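Local coordinates for protein N-acetylneuraminate lyase (Fusobacterium nucleatum subsp. nucleatum ATCC 25586, PDB 5ZKA) that is a lyase of the dihydrodipicolinate synthetase family, built on a parallel-stranded TIM barrel, at residues A[64-68]-A[282-286]; A[94-99]-A[135-139]; A[119-123]-A[155-159]. All coordinates share one frame; numbering follows the deposited sequence.

Interaction 1: residues A[64-68]-A[282-286]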
loop_
_atom_site.group_PDB
_atom_site.type_symbol
_atom_site.label_atom_id
_atom_site.label_comp_id
_atom_site.label_asym_id
_atom_site.label_seq_id
_atom_site.Cartn_x
_atom_site.Cartn_y
_atom_site.Cartn_z
ATOM N N GLU A 64 13.259 11.140 -18.809
ATOM C CA GLU A 64 13.447 10.389 -20.049
ATOM C C GLU A 64 14.900 9.936 -20.207
ATOM O O GLU A 64 15.400 9.729 -21.320
ATOM C CB GLU A 64 12.947 11.194 -21.252
ATOM C CG GLU A 64 11.420 11.476 -21.122
ATOM C CD GLU A 64 10.910 12.530 -22.086
ATOM O OE1 GLU A 64 10.998 12.322 -23.317
ATOM O OE2 GLU A 64 10.433 13.580 -21.603
ATOM N N ASN A 65 15.556 9.735 -19.063
ATOM C CA ASN A 65 16.982 9.416 -19.025
ATOM C C ASN A 65 17.340 8.204 -19.885
ATOM O O ASN A 65 18.353 8.212 -20.602
ATOM C CB ASN A 65 17.383 9.174 -17.570
ATOM C CG ASN A 65 18.798 8.665 -17.435
ATOM O OD1 ASN A 65 19.034 7.462 -17.222
ATOM N ND2 ASN A 65 19.756 9.578 -17.525
ATOM N N PHE A 66 16.535 7.143 -19.820
ATOM C CA PHE A 66 16.931 5.910 -20.491
ATOM C C PHE A 66 16.640 5.938 -21.983
ATOM O O PHE A 66 16.952 4.963 -22.677
ATOM C CB PHE A 66 16.269 4.718 -19.785
ATOM C CG PHE A 66 16.638 4.644 -18.332
ATOM C CD1 PHE A 66 17.890 4.167 -17.952
ATOM C CD2 PHE A 66 15.795 5.158 -17.357
ATOM C CE1 PHE A 66 18.265 4.142 -16.622
ATOM C CE2 PHE A 66 16.168 5.142 -16.023
ATOM C CZ PHE A 66 17.400 4.623 -15.658
ATOM N N MET A 67 16.107 7.056 -22.492
ATOM C CA MET A 67 15.869 7.246 -23.916
ATOM C C MET A 67 16.949 8.078 -24.604
ATOM O O MET A 67 16.874 8.267 -25.822
ATOM C CB MET A 67 14.498 7.899 -24.133
ATOM C CG MET A 67 13.328 6.918 -24.040
ATOM S SD MET A 67 11.745 7.708 -24.421
ATOM C CE MET A 67 11.369 8.419 -22.843
ATOM N N ILE A 68 17.950 8.571 -23.874
ATOM C CA ILE A 68 18.889 9.537 -24.431
ATOM C C ILE A 68 20.320 9.017 -24.284
ATOM O O ILE A 68 20.590 8.027 -23.598
ATOM C CB ILE A 68 18.739 10.936 -23.791
ATOM C CG1 ILE A 68 19.310 10.948 -22.376
ATOM C CG2 ILE A 68 17.261 11.339 -23.742
ATOM C CD1 ILE A 68 19.117 12.252 -21.635
ATOM N N CYS A 282 8.596 15.471 -25.794
ATOM C CA CYS A 282 9.118 14.224 -25.259
ATOM C C CYS A 282 9.996 13.551 -26.305
ATOM O O CYS A 282 9.890 13.828 -27.502
ATOM C CB CYS A 282 7.984 13.282 -24.857
ATOM S SG CYS A 282 6.984 13.870 -23.468
ATOM N N ARG A 283 10.848 12.634 -25.841
ATOM C CA ARG A 283 11.726 11.900 -26.755
ATOM C C ARG A 283 10.909 10.903 -27.571
ATOM O O ARG A 283 10.074 10.181 -27.018
ATOM C CB ARG A 283 12.818 11.167 -25.970
ATOM C CG ARG A 283 13.992 12.038 -25.512
ATOM C CD ARG A 283 14.849 12.501 -26.695
ATOM N NE ARG A 283 15.605 11.386 -27.276
ATOM C CZ ARG A 283 16.919 11.379 -27.485
ATOM N NH1 ARG A 283 17.653 12.452 -27.203
ATOM N NH2 ARG A 283 17.498 10.302 -28.007
ATOM N N LYS A 284 11.147 10.849 -28.880
ATOM C CA LYS A 284 10.524 9.798 -29.666
ATOM C C LYS A 284 10.985 8.440 -29.140
ATOM O O LYS A 284 12.122 8.304 -28.681
ATOM C CB LYS A 284 10.870 9.942 -31.141
ATOM C CG LYS A 284 10.172 11.110 -31.808
ATOM C CD LYS A 284 10.641 11.279 -33.226
ATOM C CE LYS A 284 10.512 12.725 -33.660
ATOM N NZ LYS A 284 11.078 12.932 -35.018
ATOM N N PRO A 285 10.123 7.411 -29.192
ATOM C CA PRO A 285 8.808 7.374 -29.839
ATOM C C PRO A 285 7.632 7.785 -28.947
ATOM O O PRO A 285 6.509 7.393 -29.284
ATOM C CB PRO A 285 8.657 5.897 -30.218
ATOM C CG PRO A 285 9.465 5.159 -29.141
ATOM C CD PRO A 285 10.392 6.159 -28.463
ATOM N N MET A 286 7.859 8.517 -27.852
ATOM C CA MET A 286 6.735 9.055 -27.090
ATOM C C MET A 286 5.781 9.771 -28.036
ATOM O O MET A 286 6.206 10.567 -28.881
ATOM C CB MET A 286 7.212 10.022 -26.000
ATOM C CG MET A 286 7.986 9.391 -24.840
ATOM S SD MET A 286 7.085 8.093 -23.976
ATOM C CE MET A 286 7.911 8.092 -22.394
#

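Interaction 2: residues A[94-99]-A[135-139]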
loop_
_atom_site.group_PDB
_atom_site.type_symbol
_atom_site.label_atom_id
_atom_site.label_comp_id
_atom_site.label_asym_id
_atom_site.label_seq_id
_atom_site.Cartn_x
_atom_site.Cartn_y
_atom_site.Cartn_z
ATOM N N VAL A 94 22.544 7.738 -11.986
ATOM C CA VAL A 94 23.551 7.355 -12.971
ATOM C C VAL A 94 23.462 5.882 -13.366
ATOM O O VAL A 94 24.297 5.403 -14.134
ATOM C CB VAL A 94 24.973 7.687 -12.477
ATOM C CG1 VAL A 94 25.117 9.192 -12.223
ATOM C CG2 VAL A 94 25.307 6.886 -11.228
ATOM N N GLY A 95 22.450 5.158 -12.886
ATOM C CA GLY A 95 22.361 3.738 -13.166
ATOM C C GLY A 95 22.034 3.442 -14.617
ATOM O O GLY A 95 21.534 4.289 -15.362
ATOM N N SER A 96 22.283 2.191 -15.012
ATOM C CA SER A 96 22.219 1.804 -16.418
ATOM C C SER A 96 22.444 0.297 -16.502
ATOM O O SER A 96 22.995 -0.311 -15.575
ATOM C CB SER A 96 23.274 2.559 -17.240
ATOM O OG SER A 96 23.540 1.930 -18.476
ATOM N N ILE A 97 22.006 -0.307 -17.613
ATOM C CA ILE A 97 22.343 -1.715 -17.849
ATOM C C ILE A 97 23.846 -1.857 -18.032
ATOM O O ILE A 97 24.410 -2.921 -17.759
ATOM C CB ILE A 97 21.597 -2.288 -19.078
ATOM C CG1 ILE A 97 20.090 -2.042 -18.987
ATOM C CG2 ILE A 97 21.875 -3.812 -19.245
ATOM C CD1 ILE A 97 19.369 -2.312 -20.310
ATOM N N ASN A 98 24.508 -0.782 -18.459
ATOM C CA ASN A 98 25.942 -0.762 -18.730
ATOM C C ASN A 98 26.654 -0.219 -17.497
ATOM O O ASN A 98 26.616 0.990 -17.233
ATOM C CB ASN A 98 26.209 0.100 -19.963
ATOM C CG ASN A 98 27.683 0.236 -20.295
ATOM O OD1 ASN A 98 28.550 -0.104 -19.501
ATOM N ND2 ASN A 98 27.970 0.770 -21.479
ATOM N N LEU A 99 27.316 -1.111 -16.749
ATOM C CA LEU A 99 27.993 -0.689 -15.527
ATOM C C LEU A 99 29.128 0.289 -15.825
ATOM O O LEU A 99 29.347 1.244 -15.062
ATOM C CB LEU A 99 28.518 -1.907 -14.768
ATOM C CG LEU A 99 29.236 -1.683 -13.430
ATOM C CD1 LEU A 99 28.456 -0.749 -12.499
ATOM C CD2 LEU A 99 29.505 -3.034 -12.736
ATOM N N TYR A 135 27.300 -4.377 -8.551
ATOM C CA TYR A 135 27.035 -3.164 -9.318
ATOM C C TYR A 135 26.982 -1.947 -8.406
ATOM O O TYR A 135 27.672 -0.949 -8.644
ATOM C CB TYR A 135 25.736 -3.375 -10.096
ATOM C CG TYR A 135 24.947 -2.197 -10.625
ATOM C CD1 TYR A 135 24.029 -1.525 -9.821
ATOM C CD2 TYR A 135 25.027 -1.838 -11.966
ATOM C CE1 TYR A 135 23.262 -0.489 -10.320
ATOM C CE2 TYR A 135 24.246 -0.803 -12.479
ATOM C CZ TYR A 135 23.375 -0.134 -11.649
ATOM O OH TYR A 135 22.587 0.879 -12.147
ATOM N N TYR A 136 26.200 -2.030 -7.327
ATOM C CA TYR A 136 26.101 -0.907 -6.400
ATOM C C TYR A 136 27.437 -0.626 -5.731
ATOM O O TYR A 136 27.878 0.526 -5.658
ATOM C CB TYR A 136 25.026 -1.184 -5.356
ATOM C CG TYR A 136 23.640 -0.906 -5.896
ATOM C CD1 TYR A 136 23.282 0.383 -6.300
ATOM C CD2 TYR A 136 22.703 -1.927 -6.027
ATOM C CE1 TYR A 136 22.013 0.648 -6.808
ATOM C CE2 TYR A 136 21.439 -1.672 -6.529
ATOM C CZ TYR A 136 21.107 -0.380 -6.920
ATOM O OH TYR A 136 19.864 -0.106 -7.429
ATOM N N GLU A 137 28.100 -1.671 -5.237
ATOM C CA GLU A 137 29.357 -1.453 -4.533
ATOM C C GLU A 137 30.418 -0.898 -5.464
ATOM O O GLU A 137 31.266 -0.109 -5.030
ATOM C CB GLU A 137 29.834 -2.754 -3.883
ATOM C CG GLU A 137 28.783 -3.378 -2.980
ATOM C CD GLU A 137 29.304 -3.715 -1.606
ATOM O OE1 GLU A 137 29.757 -4.862 -1.406
ATOM O OE2 GLU A 137 29.246 -2.831 -0.724
ATOM N N THR A 138 30.383 -1.296 -6.739
ATOM C CA THR A 138 31.371 -0.810 -7.695
ATOM C C THR A 138 31.182 0.678 -7.969
ATOM O O THR A 138 32.155 1.440 -8.007
ATOM C CB THR A 138 31.288 -1.617 -8.996
ATOM O OG1 THR A 138 31.656 -2.985 -8.747
ATOM C CG2 THR A 138 32.195 -1.028 -10.068
ATOM N N ILE A 139 29.937 1.118 -8.163
ATOM C CA ILE A 139 29.721 2.543 -8.393
ATOM C C ILE A 139 30.198 3.348 -7.193
ATOM O O ILE A 139 30.838 4.396 -7.345
ATOM C CB ILE A 139 28.242 2.824 -8.718
ATOM C CG1 ILE A 139 27.806 2.013 -9.946
ATOM C CG2 ILE A 139 28.035 4.325 -8.945
ATOM C CD1 ILE A 139 26.286 1.993 -10.182
#

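Interaction 3: residues A[119-123]-A[155-159]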
loop_
_atom_site.group_PDB
_atom_site.type_symbol
_atom_site.label_atom_id
_atom_site.label_comp_id
_atom_site.label_asym_id
_atom_site.label_seq_id
_atom_site.Cartn_x
_atom_site.Cartn_y
_atom_site.Cartn_z
ATOM N N ALA A 119 21.019 4.985 -8.425
ATOM C CA ALA A 119 21.205 4.078 -9.553
ATOM C C ALA A 119 20.084 3.054 -9.555
ATOM O O ALA A 119 19.904 2.335 -8.567
ATOM C CB ALA A 119 22.568 3.383 -9.492
ATOM N N VAL A 120 19.353 2.977 -10.670
ATOM C CA VAL A 120 18.323 1.954 -10.799
ATOM C C VAL A 120 18.972 0.570 -10.743
ATOM O O VAL A 120 20.134 0.387 -11.128
ATOM C CB VAL A 120 17.532 2.153 -12.103
ATOM C CG1 VAL A 120 18.463 2.076 -13.314
ATOM C CG2 VAL A 120 16.382 1.141 -12.209
ATOM N N THR A 121 18.230 -0.414 -10.237
ATOM C CA THR A 121 18.732 -1.778 -10.302
ATOM C C THR A 121 19.015 -2.142 -11.760
ATOM O O THR A 121 18.230 -1.794 -12.649
ATOM C CB THR A 121 17.728 -2.764 -9.695
ATOM O OG1 THR A 121 16.466 -2.645 -10.366
ATOM C CG2 THR A 121 17.530 -2.478 -8.204
ATOM N N PRO A 122 20.137 -2.799 -12.057
ATOM C CA PRO A 122 20.388 -3.190 -13.449
ATOM C C PRO A 122 19.282 -4.127 -13.919
ATOM O O PRO A 122 18.790 -4.959 -13.156
ATOM C CB PRO A 122 21.757 -3.887 -13.393
ATOM C CG PRO A 122 21.904 -4.319 -11.989
ATOM C CD PRO A 122 21.168 -3.317 -11.140
ATOM N N PHE A 123 18.863 -3.959 -15.171
ATOM C CA PHE A 123 17.635 -4.579 -15.658
ATOM C C PHE A 123 17.889 -5.140 -17.057
ATOM O O PHE A 123 19.023 -5.148 -17.544
ATOM C CB PHE A 123 16.480 -3.560 -15.613
ATOM C CG PHE A 123 16.753 -2.291 -16.383
ATOM C CD1 PHE A 123 17.385 -1.214 -15.779
ATOM C CD2 PHE A 123 16.360 -2.177 -17.707
ATOM C CE1 PHE A 123 17.635 -0.043 -16.488
ATOM C CE2 PHE A 123 16.596 -1.008 -18.421
ATOM C CZ PHE A 123 17.244 0.053 -17.811
ATOM N N LEU A 155 8.819 -1.358 -13.446
ATOM C CA LEU A 155 9.528 -1.178 -14.709
ATOM C C LEU A 155 10.660 -2.181 -14.915
ATOM O O LEU A 155 10.872 -2.634 -16.045
ATOM C CB LEU A 155 10.093 0.245 -14.803
ATOM C CG LEU A 155 9.083 1.398 -14.788
ATOM C CD1 LEU A 155 9.790 2.713 -15.115
ATOM C CD2 LEU A 155 7.917 1.131 -15.746
ATOM N N THR A 156 11.394 -2.546 -13.856
ATOM C CA THR A 156 12.544 -3.440 -14.003
ATOM C C THR A 156 12.203 -4.907 -13.783
ATOM O O THR A 156 12.951 -5.780 -14.246
ATOM C CB THR A 156 13.657 -3.083 -13.009
ATOM O OG1 THR A 156 13.186 -3.315 -11.673
ATOM C CG2 THR A 156 14.102 -1.633 -13.156
ATOM N N GLY A 157 11.123 -5.198 -13.060
ATOM C CA GLY A 157 10.851 -6.562 -12.648
ATOM C C GLY A 157 11.743 -7.096 -11.550
ATOM O O GLY A 157 11.701 -8.300 -11.273
ATOM N N VAL A 158 12.544 -6.245 -10.908
ATOM C CA VAL A 158 13.500 -6.672 -9.888
ATOM C C VAL A 158 12.860 -6.452 -8.521
ATOM O O VAL A 158 12.652 -5.308 -8.102
ATOM C CB VAL A 158 14.834 -5.917 -10.003
ATOM C CG1 VAL A 158 15.706 -6.190 -8.785
ATOM C CG2 VAL A 158 15.562 -6.299 -11.298
ATOM N N ASN A 159 12.553 -7.545 -7.819
ATOM C CA ASN A 159 11.898 -7.502 -6.515
ATOM C C ASN A 159 12.913 -7.847 -5.433
ATOM O O ASN A 159 13.410 -8.979 -5.379
ATOM C CB ASN A 159 10.704 -8.459 -6.477
ATOM C CG ASN A 159 9.548 -7.968 -7.333
ATOM O OD1 ASN A 159 9.248 -8.538 -8.385
ATOM N ND2 ASN A 159 8.898 -6.896 -6.889
HETATM O O HOH W 1 14.203 -2.267 -9.253
#

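Interaction 1: residues A[64-68]-A[282-286]
The guanidinium of R283 carries I68 on one face: I68 CG2 lies 3.5 Å above the plane of the R283 guanidinium, offset toward its rim. M67 C lies over the same face. R283 NH2 comes 3.1 Å from M67 O, but the angle is too poor for a hydrogen bond. The NH1 end is held by G33 O and by a salt bridge to E72. The chain is a TIM barrel, and here the 64-68 turn, between strand 55-58 and helix 70-84, meets the loop before helix 291-304.

The second flat group is the carboxylate of E64. Its OE1 accepts an almost straight hydrogen bond (174°) from R283 N; at 2.5 Å it is unusually short, and the exact length is doubtful. The donor lies nearly along the C-O axis of OE1. OE1 also touches C282 CA at 3.3 Å. OE2 forms a salt bridge with K269, so both oxygens have partners and the carboxylate's rotation is restrained.

R283 bends at chi2 (-69°) and chi3 (-70°), and its chain crosses I68 at about a right angle. The M67 and R283 side chains run past each other in opposite directions, with M67 SD 3.9 Å from R283 CB. M67 then crosses M286 at about a right angle, and the two methyl ends meet, M67 CE to M286 CE, at 3.5 Å.

Interaction 2: residues A[94-99]-A[135-139]
Y135 reaches across from helix 129-143 to the loop 94-99. Its CG stands anti to the backbone N (chi1 160°), and this turns the ring from CB toward the loop. On the ring, CD2 comes first: L99 CD1 packs 3.6 Å from Y135 CD2, in an oblique approach. The next atom, CE2, lies 3.4 Å from S96 O, which sits at the ring edge near its plane. The tip is polar. Y135 OH accepts a hydrogen bond from S96 N at 3.2 Å, with an N-H...O angle of 149°. A weak hydrogen bond to V120 O gives the same hydroxyl a second partner. Y135 OH is also close to G95 CA, at 3.0 Å. G95 brings no side chain to this place, and the hydroxyl sits tight against the backbone.

One face of the ring is filled from its own helix: I139 CD1 lies 3.8 Å above the Y135 ring, over its centre. I139 CG1 also meets L99 CD1 at 3.8 Å, so one leucine methyl touches both helix residues. L99 CD2 approaches T138 CG2 more loosely.

The loop has its own order. S96 OG accepts from N98 N at 2.9 Å, forming an ST turn, and also bonds to E101. N98 is the N-cap of helix 99-112, with OD1 bonded to E101 N.

The contact joins two consecutive beta-alpha units of the barrel. I139 lies against L117 and A119 of strand 117-120 and against A102 of helix 99-112. V94, just past strand 89-93, packs on L105 and V109 of helix 99-112. Helix 129-143 thus lies against the loop that leads from strand 89-93 into helix 99-112, with strand 117-120 beneath it.

Interaction 3: residues A[119-123]-A[155-159]
T156 fits closely against the end of strand 117-120 and the loop after it. Its methyl CG2 meets V120 CG2 at 3.7 Å, the two side chains passing in opposite directions. T156 CB also lies 3.9 Å from F123 CB. The F123 CG sits between its backbone N and carbonyl carbon (chi1 56°), and from there the ring leads away from T156, with T121 O in plane at the ring's edge. V158 adds apolar cover beside T121, with V158 CB 3.7 Å from T121 OG1.

The other side is looser. T121 OG1 and T156 OG1 are 3.6 Å apart, and a water spans them. It lies 2.6 Å from T121 OG1 and 2.8 Å from T156 OG1. V158 CG2 is no nearer than 4.0 Å to P122 O. G157, exposed, ends the helical run with positive phi (73°).

In the TIM barrel, the contact brings the end of strand 117-120 and its loop against the end of the short helix 153-156, which follows the adjacent strand 147-150. T156 OG1 accepts from V158 N at 3.1 Å in an ST turn. It also bonds to I152 O and to the water, so its rotation is fixed. No direct hydrogen bond crosses the contact. The polar link between the segments therefore runs through that water, and the rest is van der Waals contact, mostly of methyl and methylene groups.

Interactions 1, 2 and 3 share one TIM barrel. The segments 64-68, 94-99, 119-123 and 155-159 lie at or beyond the C-terminal ends of four successive strands; 282-286 comes late in the chain. Interactions 2 and 3 alternate along the sequence, and both fall between the segments of interaction 1. Their centres are about 11 Å apart, against about 20 Å and 18 Å from interaction 1. Y136 OH of interaction 2 probably hydrogen-bonds to A119 O of interaction 3. F66, in segment 64-68, reaches interaction 3, its CZ 3.6 Å from V120 CG1. K178, modified in this entry, follows strand 174-176 at the same end of the barrel.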